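Side-chain contacts in succinate-semialdehyde dehydrogenase (NAD(P)(+)) (Marinobacter aquaeolei, PDB 3RH9), which probably oxidises succinate semialdehyde to succinate with NAD+ or NADP+ as the electron acceptor: residues 227-232 with 472-477; 118-123 with 167-172; 59-64 with 175-180. One frame throughout, in Å; residues are numbered along the deposited sequence.

In the fold
The three contacts gather on one side of the chain's centre, about 11 to 15 Å apart between centres, around the Rossmann-like sheet expected of the cofactor-binding domain in aldehyde dehydrogenases. Interactions 1 and 3 reach that sheet through strands 229-233 and 178-181, with strand 151-154 between them, while interaction 2 packs helix 103-123 on helix 162-174. That helix leads directly into strand 178-181. Along the chain, both segments of interaction 2 fall between those of interaction 3, and interaction 1 follows. F474 packs on helix 162-174, and strand 475-482 carries the chain on from it, so F474 links the sheet and helix 162-174 to the small antiparallel sheet.

Interaction 1: residues 227-232 with 472-477; sequences VPMLSF and FEFVEA
M229, a selenomethionine in the deposited protein, forms a Met-aromatic contact with F474 where strand 229-233 of the Rossmann-like sheet meets the turn leading into strand 475-482. The M229 chain leaves with CG anti to the backbone N (chi1 159°) and stays extended, which carries SE out to the ring; the two side chains cross at about a right angle. SE lies 3.7 Å from CD2 of F474 and sits obliquely, 46° off the ring normal from the centroid. The same SE is 3.4 Å from the backbone O of E473, an oxygen that also accepts a hydrogen bond from K252. Farther round the ring, CB of S231 meets the edge at CZ of F474 (3.7 Å), near the ring plane. OG of S231 is turned to K167, whose NZ supplies its hydrogen bond. CE1 of F474 packs on the backbone O of K167, and CD1 on A170 and A171. Replacing F474 by an alanine is likely to leave SE of M229 without its aromatic partner and open a gap toward helix 162-174. No hydrogen bond joins the two segments: the contact is consistent with dispersion between the polarisable selenium and the ring, while the buried hydroxyl of S231, about 7 Å from the side chain of the predicted active-site E256, is satisfied by a lysine from the helix.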
loop_
_atom_site.group_PDB
_atom_site.type_symbol
_atom_site.label_atom_id
_atom_site.label_comp_id
_atom_site.label_asym_id
_atom_site.label_seq_id
_atom_site.Cartn_x
_atom_site.Cartn_y
_atom_site.Cartn_z
ATOM N N VAL A 227 11.699 1.739 -12.076
ATOM C CA VAL A 227 10.369 2.245 -11.766
ATOM C C VAL A 227 9.787 1.521 -10.560
ATOM O O VAL A 227 8.998 0.609 -10.708
ATOM C CB VAL A 227 9.417 2.152 -12.957
ATOM C CG1 VAL A 227 8.103 2.791 -12.618
ATOM C CG2 VAL A 227 10.018 2.849 -14.132
ATOM N N PRO A 228 10.189 1.934 -9.354
ATOM C CA PRO A 228 9.806 1.263 -8.112
ATOM C C PRO A 228 8.325 1.392 -7.802
ATOM O O PRO A 228 7.787 0.579 -7.067
ATOM C CB PRO A 228 10.604 2.016 -7.054
ATOM C CG PRO A 228 11.655 2.735 -7.796
ATOM C CD PRO A 228 11.080 3.070 -9.104
HETATM N N MSE A 229 7.678 2.413 -8.343
HETATM C CA MSE A 229 6.285 2.642 -8.033
HETATM C C MSE A 229 5.431 3.005 -9.235
HETATM O O MSE A 229 5.838 3.781 -10.091
HETATM C CB MSE A 229 6.145 3.724 -6.975
HETATM C CG MSE A 229 4.784 4.362 -6.970
HETATM SE SE MSE A 229 4.369 5.108 -5.232
HETATM C CE MSE A 229 2.425 5.275 -5.430
ATOM N N LEU A 230 4.226 2.446 -9.261
ATOM C CA LEU A 230 3.242 2.768 -10.267
ATOM C C LEU A 230 2.004 3.383 -9.630
ATOM O O LEU A 230 1.463 2.842 -8.666
ATOM C CB LEU A 230 2.846 1.505 -11.014
ATOM C CG LEU A 230 3.605 1.235 -12.307
ATOM C CD1 LEU A 230 5.034 0.854 -12.011
ATOM C CD2 LEU A 230 2.901 0.140 -13.065
ATOM N N SER A 231 1.560 4.519 -10.163
ATOM C CA SER A 231 0.289 5.096 -9.747
ATOM C C SER A 231 -0.700 5.035 -10.913
ATOM O O SER A 231 -0.559 5.760 -11.895
ATOM C CB SER A 231 0.462 6.530 -9.234
ATOM O OG SER A 231 -0.760 7.041 -8.716
ATOM N N PHE A 232 -1.694 4.154 -10.785
ATOM C CA PHE A 232 -2.638 3.863 -11.864
ATOM C C PHE A 232 -4.108 4.132 -11.493
ATOM O O PHE A 232 -4.628 3.609 -10.502
ATOM C CB PHE A 232 -2.471 2.407 -12.338
ATOM C CG PHE A 232 -3.605 1.907 -13.198
ATOM C CD1 PHE A 232 -4.778 1.403 -12.620
ATOM C CD2 PHE A 232 -3.508 1.939 -14.587
ATOM C CE1 PHE A 232 -5.832 0.951 -13.418
ATOM C CE2 PHE A 232 -4.562 1.482 -15.389
ATOM C CZ PHE A 232 -5.719 0.988 -14.801
ATOM N N PHE A 472 2.049 11.525 1.031
ATOM C CA PHE A 472 2.964 10.442 1.404
ATOM C C PHE A 472 2.958 9.236 0.462
ATOM O O PHE A 472 3.589 8.225 0.751
ATOM C CB PHE A 472 2.711 9.970 2.845
ATOM C CG PHE A 472 3.289 10.881 3.878
ATOM C CD1 PHE A 472 2.603 12.006 4.285
ATOM C CD2 PHE A 472 4.528 10.623 4.435
ATOM C CE1 PHE A 472 3.141 12.851 5.223
ATOM C CE2 PHE A 472 5.070 11.467 5.379
ATOM C CZ PHE A 472 4.376 12.583 5.766
ATOM N N GLU A 473 2.256 9.337 -0.653
ATOM C CA GLU A 473 2.174 8.218 -1.574
ATOM C C GLU A 473 3.512 7.919 -2.237
ATOM O O GLU A 473 3.945 6.766 -2.287
ATOM C CB GLU A 473 1.121 8.494 -2.647
ATOM C CG GLU A 473 -0.317 8.373 -2.154
ATOM C CD GLU A 473 -0.889 6.986 -2.389
ATOM O OE1 GLU A 473 -0.278 5.982 -1.918
ATOM O OE2 GLU A 473 -1.954 6.908 -3.058
ATOM N N PHE A 474 4.166 8.956 -2.748
ATOM C CA PHE A 474 5.392 8.757 -3.508
ATOM C C PHE A 474 6.689 8.814 -2.714
ATOM O O PHE A 474 7.738 9.104 -3.276
ATOM C CB PHE A 474 5.447 9.741 -4.668
ATOM C CG PHE A 474 4.326 9.562 -5.625
ATOM C CD1 PHE A 474 3.181 10.333 -5.518
ATOM C CD2 PHE A 474 4.387 8.578 -6.600
ATOM C CE1 PHE A 474 2.140 10.161 -6.391
ATOM C CE2 PHE A 474 3.342 8.394 -7.470
ATOM C CZ PHE A 474 2.218 9.189 -7.367
ATOM N N VAL A 475 6.631 8.529 -1.421
ATOM C CA VAL A 475 7.850 8.482 -0.630
ATOM C C VAL A 475 8.040 7.137 0.073
ATOM O O VAL A 475 7.069 6.429 0.357
ATOM C CB VAL A 475 7.886 9.616 0.387
ATOM C CG1 VAL A 475 8.111 10.924 -0.325
ATOM C CG2 VAL A 475 6.582 9.657 1.182
ATOM N N GLU A 476 9.304 6.782 0.314
ATOM C CA GLU A 476 9.656 5.617 1.135
ATOM C C GLU A 476 10.139 6.116 2.486
ATOM O O GLU A 476 11.057 6.924 2.551
ATOM C CB GLU A 476 10.782 4.811 0.484
ATOM C CG GLU A 476 10.414 4.023 -0.764
ATOM C CD GLU A 476 9.575 2.804 -0.438
ATOM O OE1 GLU A 476 9.022 2.766 0.688
ATOM O OE2 GLU A 476 9.455 1.897 -1.306
ATOM N N ALA A 477 9.522 5.668 3.565
ATOM C CA ALA A 477 9.968 6.112 4.869
ATOM C C ALA A 477 11.252 5.371 5.190
ATOM O O ALA A 477 11.408 4.216 4.830
ATOM C CB ALA A 477 8.915 5.859 5.918
#

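Interaction 2: residues 118-123 with 167-172; sequences DYCAKH and KLSAAL
C120 of helix 103-123 meets S169 of helix 162-174; they are the nearest CA pair of the two segments, with their CA atoms 6.1 Å apart. SG of C120 stands anti to its carbonyl carbon (chi1 -83°), a setting that lays the sulfur alongside the neighbouring backbone: it is 3.7 Å from CB of S169 and 3.4 Å from the backbone O of S169. The serine turns its hydroxyl back on its own helix. With chi1 at 50°, OG lies between the backbone N and the carbonyl carbon and bonds to O of A165, one turn earlier, so CB makes the nearer approach to SG. Small residues at this point, with A170 beside S169, permit the close approach. On the far side of helix 103-123, NZ of K122 makes a weak bond within a salt bridge to OD2 of D118 (3.0 Å), whose OD1 is held by R81. CD2 of H123 lies over one face of the Y119 ring, toward its rim. L77 of helix 70-86 packs against both C120 and L172, making a third helix part of the cluster; F116 and F117, from the same helix as C120, also touch S169, and L168 reaches S178 and I180 of strand 178-181.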
loop_
_atom_site.group_PDB
_atom_site.type_symbol
_atom_site.label_atom_id
_atom_site.label_comp_id
_atom_site.label_asym_id
_atom_site.label_seq_id
_atom_site.Cartn_x
_atom_site.Cartn_y
_atom_site.Cartn_z
ATOM N N ASP A 118 -1.731 23.536 -5.782
ATOM C CA ASP A 118 -1.745 24.549 -4.753
ATOM C C ASP A 118 -1.633 23.871 -3.406
ATOM O O ASP A 118 -0.865 24.286 -2.548
ATOM C CB ASP A 118 -3.024 25.390 -4.805
ATOM C CG ASP A 118 -2.962 26.589 -3.868
ATOM O OD1 ASP A 118 -1.959 27.345 -3.902
ATOM O OD2 ASP A 118 -3.906 26.772 -3.083
ATOM N N TYR A 119 -2.402 22.812 -3.221
ATOM C CA TYR A 119 -2.480 22.217 -1.914
ATOM C C TYR A 119 -1.147 21.574 -1.558
ATOM O O TYR A 119 -0.712 21.617 -0.409
ATOM C CB TYR A 119 -3.622 21.220 -1.830
ATOM C CG TYR A 119 -3.596 20.487 -0.529
ATOM C CD1 TYR A 119 -2.868 19.313 -0.395
ATOM C CD2 TYR A 119 -4.268 20.987 0.586
ATOM C CE1 TYR A 119 -2.821 18.649 0.808
ATOM C CE2 TYR A 119 -4.229 20.318 1.804
ATOM C CZ TYR A 119 -3.499 19.153 1.902
ATOM O OH TYR A 119 -3.450 18.476 3.090
ATOM N N CYS A 120 -0.486 21.002 -2.554
ATOM C CA CYS A 120 0.815 20.381 -2.331
ATOM C C CYS A 120 1.932 21.377 -2.073
ATOM O O CYS A 120 2.881 21.079 -1.352
ATOM C CB CYS A 120 1.178 19.473 -3.498
ATOM S SG CYS A 120 0.429 17.862 -3.341
ATOM N N ALA A 121 1.828 22.558 -2.664
ATOM C CA ALA A 121 2.787 23.612 -2.363
ATOM C C ALA A 121 2.622 24.068 -0.906
ATOM O O ALA A 121 3.601 24.191 -0.165
ATOM C CB ALA A 121 2.632 24.772 -3.325
ATOM N N LYS A 122 1.385 24.300 -0.487
ATOM C CA LYS A 122 1.161 24.716 0.886
ATOM C C LYS A 122 1.601 23.666 1.884
ATOM O O LYS A 122 2.098 24.001 2.946
ATOM C CB LYS A 122 -0.295 25.095 1.129
ATOM C CG LYS A 122 -0.694 26.373 0.413
ATOM C CD LYS A 122 -2.206 26.570 0.394
ATOM C CE LYS A 122 -2.571 27.776 -0.474
ATOM N NZ LYS A 122 -4.027 28.073 -0.370
ATOM N N HIS A 123 1.456 22.394 1.550
ATOM C CA HIS A 123 1.710 21.347 2.548
ATOM C C HIS A 123 2.954 20.488 2.334
ATOM O O HIS A 123 3.169 19.519 3.052
ATOM C CB HIS A 123 0.483 20.462 2.696
ATOM C CG HIS A 123 -0.737 21.211 3.119
ATOM N ND1 HIS A 123 -1.078 21.383 4.441
ATOM C CD2 HIS A 123 -1.674 21.865 2.396
ATOM C CE1 HIS A 123 -2.193 22.089 4.515
ATOM N NE2 HIS A 123 -2.577 22.393 3.291
ATOM N N LYS A 167 -1.854 13.005 -9.186
ATOM C CA LYS A 167 -0.684 12.161 -9.056
ATOM C C LYS A 167 0.605 12.966 -9.097
ATOM O O LYS A 167 1.548 12.669 -8.377
ATOM C CB LYS A 167 -0.667 11.074 -10.136
ATOM C CG LYS A 167 -1.868 10.163 -10.135
ATOM C CD LYS A 167 -1.673 8.994 -11.096
ATOM C CE LYS A 167 -2.924 8.138 -11.167
ATOM N NZ LYS A 167 -3.265 7.558 -9.841
ATOM N N LEU A 168 0.642 13.982 -9.948
ATOM C CA LEU A 168 1.891 14.673 -10.234
ATOM C C LEU A 168 2.226 15.698 -9.164
ATOM O O LEU A 168 3.383 15.880 -8.819
ATOM C CB LEU A 168 1.847 15.310 -11.614
ATOM C CG LEU A 168 3.175 15.900 -12.077
ATOM C CD1 LEU A 168 4.323 14.983 -11.678
ATOM C CD2 LEU A 168 3.172 16.190 -13.587
ATOM N N SER A 169 1.209 16.353 -8.626
ATOM C CA SER A 169 1.396 17.240 -7.489
ATOM C C SER A 169 2.040 16.529 -6.296
ATOM O O SER A 169 2.900 17.097 -5.621
ATOM C CB SER A 169 0.069 17.848 -7.073
ATOM O OG SER A 169 -0.911 16.838 -6.928
ATOM N N ALA A 170 1.630 15.293 -6.026
ATOM C CA ALA A 170 2.220 14.528 -4.918
ATOM C C ALA A 170 3.614 14.005 -5.269
ATOM O O ALA A 170 4.518 14.044 -4.453
ATOM C CB ALA A 170 1.303 13.391 -4.478
ATOM N N ALA A 171 3.787 13.546 -6.497
ATOM C CA ALA A 171 5.075 13.038 -6.935
ATOM C C ALA A 171 6.191 14.108 -6.995
ATOM O O ALA A 171 7.353 13.817 -6.678
ATOM C CB ALA A 171 4.918 12.325 -8.275
ATOM N N LEU A 172 5.855 15.335 -7.400
ATOM C CA LEU A 172 6.840 16.418 -7.369
ATOM C C LEU A 172 7.152 16.801 -5.928
ATOM O O LEU A 172 8.309 16.902 -5.547
ATOM C CB LEU A 172 6.391 17.650 -8.170
ATOM C CG LEU A 172 6.226 17.488 -9.687
ATOM C CD1 LEU A 172 5.363 18.584 -10.249
ATOM C CD2 LEU A 172 7.548 17.421 -10.423
#

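Interaction 3: residues 59-64 with 175-180; sequences QSALRL and GCPSVI
P177 packs against A61 and L62 just beyond a Schellman motif, in the short connection that takes helix 162-174 into strand 178-181 of the Rossmann-like sheet. The motif turns on G175, whose positive phi (84°) would force a CB against the preceding carbonyl oxygen and so calls for glycine; N of C176 probably bonds to O of A171 there. Two residues later, CB of P177 is directed toward 59-64, and the ring meets A61 and L62 at the C-terminal part of helix 48-61 and the loop after it. The contact is wholly apolar between side chains, with no hydrogen bond from one segment to the other. CD1 of L62 touches CD of P177 at 3.6 Å and also skirts O of G175 at 4.1 Å. CG of L62 is anti to the backbone N (chi1 -176°), which brings CD1 to the CD corner of the ring, and the two side chains cross at about a right angle. CB of A61 lies 4.1 Å from CG of P177. W68 secures the departing chain: its NE1 bonds to O of A61, and its ring makes a cation-pi contact with R63. P177 and V179 bond to strand 151-154, while S178 and I180 bond to M206 and N208, so the contact joins helix 48-61 to the start of strand 178-181. CG of P177 lies right against the backbone there, 3.6 Å from N of L62.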
loop_
_atom_site.group_PDB
_atom_site.type_symbol
_atom_site.label_atom_id
_atom_site.label_comp_id
_atom_site.label_asym_id
_atom_site.label_seq_id
_atom_site.Cartn_x
_atom_site.Cartn_y
_atom_site.Cartn_z
ATOM N N GLN A 59 15.437 8.717 -14.342
ATOM C CA GLN A 59 16.394 8.148 -13.394
ATOM C C GLN A 59 17.527 9.132 -13.231
ATOM O O GLN A 59 18.147 9.231 -12.187
ATOM C CB GLN A 59 16.922 6.790 -13.894
ATOM C CG GLN A 59 17.872 6.092 -12.938
ATOM C CD GLN A 59 17.256 5.823 -11.558
ATOM O OE1 GLN A 59 17.945 5.893 -10.544
ATOM N NE2 GLN A 59 15.967 5.511 -11.522
ATOM N N SER A 60 17.759 9.881 -14.290
ATOM C CA SER A 60 18.885 10.790 -14.365
ATOM C C SER A 60 18.534 12.089 -13.635
ATOM O O SER A 60 19.407 12.859 -13.261
ATOM C CB SER A 60 19.231 11.020 -15.843
ATOM O OG SER A 60 20.005 12.178 -16.018
ATOM N N ALA A 61 17.243 12.311 -13.417
ATOM C CA ALA A 61 16.785 13.459 -12.648
ATOM C C ALA A 61 16.628 13.117 -11.175
ATOM O O ALA A 61 16.475 14.018 -10.346
ATOM C CB ALA A 61 15.473 13.998 -13.206
ATOM N N LEU A 62 16.660 11.824 -10.851
ATOM C CA LEU A 62 16.476 11.375 -9.466
ATOM C C LEU A 62 17.676 11.747 -8.639
ATOM O O LEU A 62 18.777 11.282 -8.903
ATOM C CB LEU A 62 16.303 9.863 -9.383
ATOM C CG LEU A 62 16.013 9.381 -7.957
ATOM C CD1 LEU A 62 14.635 9.851 -7.538
ATOM C CD2 LEU A 62 16.125 7.863 -7.844
ATOM N N ARG A 63 17.489 12.571 -7.624
ATOM C CA ARG A 63 18.647 12.940 -6.832
ATOM C C ARG A 63 18.491 12.527 -5.380
ATOM O O ARG A 63 17.887 13.240 -4.573
ATOM C CB ARG A 63 18.928 14.418 -6.970
ATOM C CG ARG A 63 19.228 14.802 -8.372
ATOM C CD ARG A 63 19.998 16.050 -8.346
ATOM N NE ARG A 63 20.257 16.570 -9.673
ATOM C CZ ARG A 63 20.659 17.817 -9.871
ATOM N NH1 ARG A 63 20.822 18.617 -8.813
ATOM N NH2 ARG A 63 20.880 18.265 -11.105
ATOM N N LEU A 64 19.023 11.348 -5.066
ATOM C CA LEU A 64 18.847 10.778 -3.746
ATOM C C LEU A 64 19.770 11.497 -2.786
ATOM O O LEU A 64 19.338 12.126 -1.821
ATOM C CB LEU A 64 19.097 9.265 -3.767
ATOM C CG LEU A 64 17.939 8.492 -4.427
ATOM C CD1 LEU A 64 18.057 6.976 -4.262
ATOM C CD2 LEU A 64 16.584 8.996 -3.896
ATOM N N GLY A 175 9.781 14.714 -4.850
ATOM C CA GLY A 175 11.033 14.698 -5.578
ATOM C C GLY A 175 11.119 13.505 -6.514
ATOM O O GLY A 175 12.209 13.068 -6.863
ATOM N N CYS A 176 9.965 12.973 -6.918
ATOM C CA CYS A 176 9.923 11.793 -7.786
ATOM C C CYS A 176 9.811 12.160 -9.244
ATOM O O CYS A 176 8.794 12.688 -9.661
ATOM C CB CYS A 176 8.747 10.879 -7.414
ATOM S SG CYS A 176 9.108 9.847 -5.990
ATOM N N PRO A 177 10.864 11.886 -10.024
ATOM C CA PRO A 177 10.734 12.033 -11.478
ATOM C C PRO A 177 9.682 11.045 -11.973
ATOM O O PRO A 177 9.550 9.949 -11.435
ATOM C CB PRO A 177 12.129 11.655 -12.003
ATOM C CG PRO A 177 13.052 11.766 -10.814
ATOM C CD PRO A 177 12.202 11.413 -9.628
ATOM N N SER A 178 8.920 11.426 -12.981
ATOM C CA SER A 178 7.832 10.575 -13.409
ATOM C C SER A 178 7.791 10.368 -14.921
ATOM O O SER A 178 8.257 11.196 -15.699
ATOM C CB SER A 178 6.503 11.130 -12.892
ATOM O OG SER A 178 6.389 12.519 -13.150
ATOM N N VAL A 179 7.242 9.232 -15.317
ATOM C CA VAL A 179 6.996 8.927 -16.707
ATOM C C VAL A 179 5.487 8.862 -16.840
ATOM O O VAL A 179 4.835 8.136 -16.090
ATOM C CB VAL A 179 7.610 7.585 -17.060
ATOM C CG1 VAL A 179 7.183 7.157 -18.443
ATOM C CG2 VAL A 179 9.107 7.656 -16.950
ATOM N N ILE A 180 4.917 9.639 -17.760
ATOM C CA ILE A 180 3.462 9.827 -17.787
ATOM C C ILE A 180 2.742 9.251 -19.004
ATOM O O ILE A 180 3.119 9.544 -20.138
ATOM C CB ILE A 180 3.088 11.302 -17.644
ATOM C CG1 ILE A 180 3.515 11.804 -16.259
ATOM C CG2 ILE A 180 1.576 11.483 -17.881
ATOM C CD1 ILE A 180 3.102 13.221 -15.924
#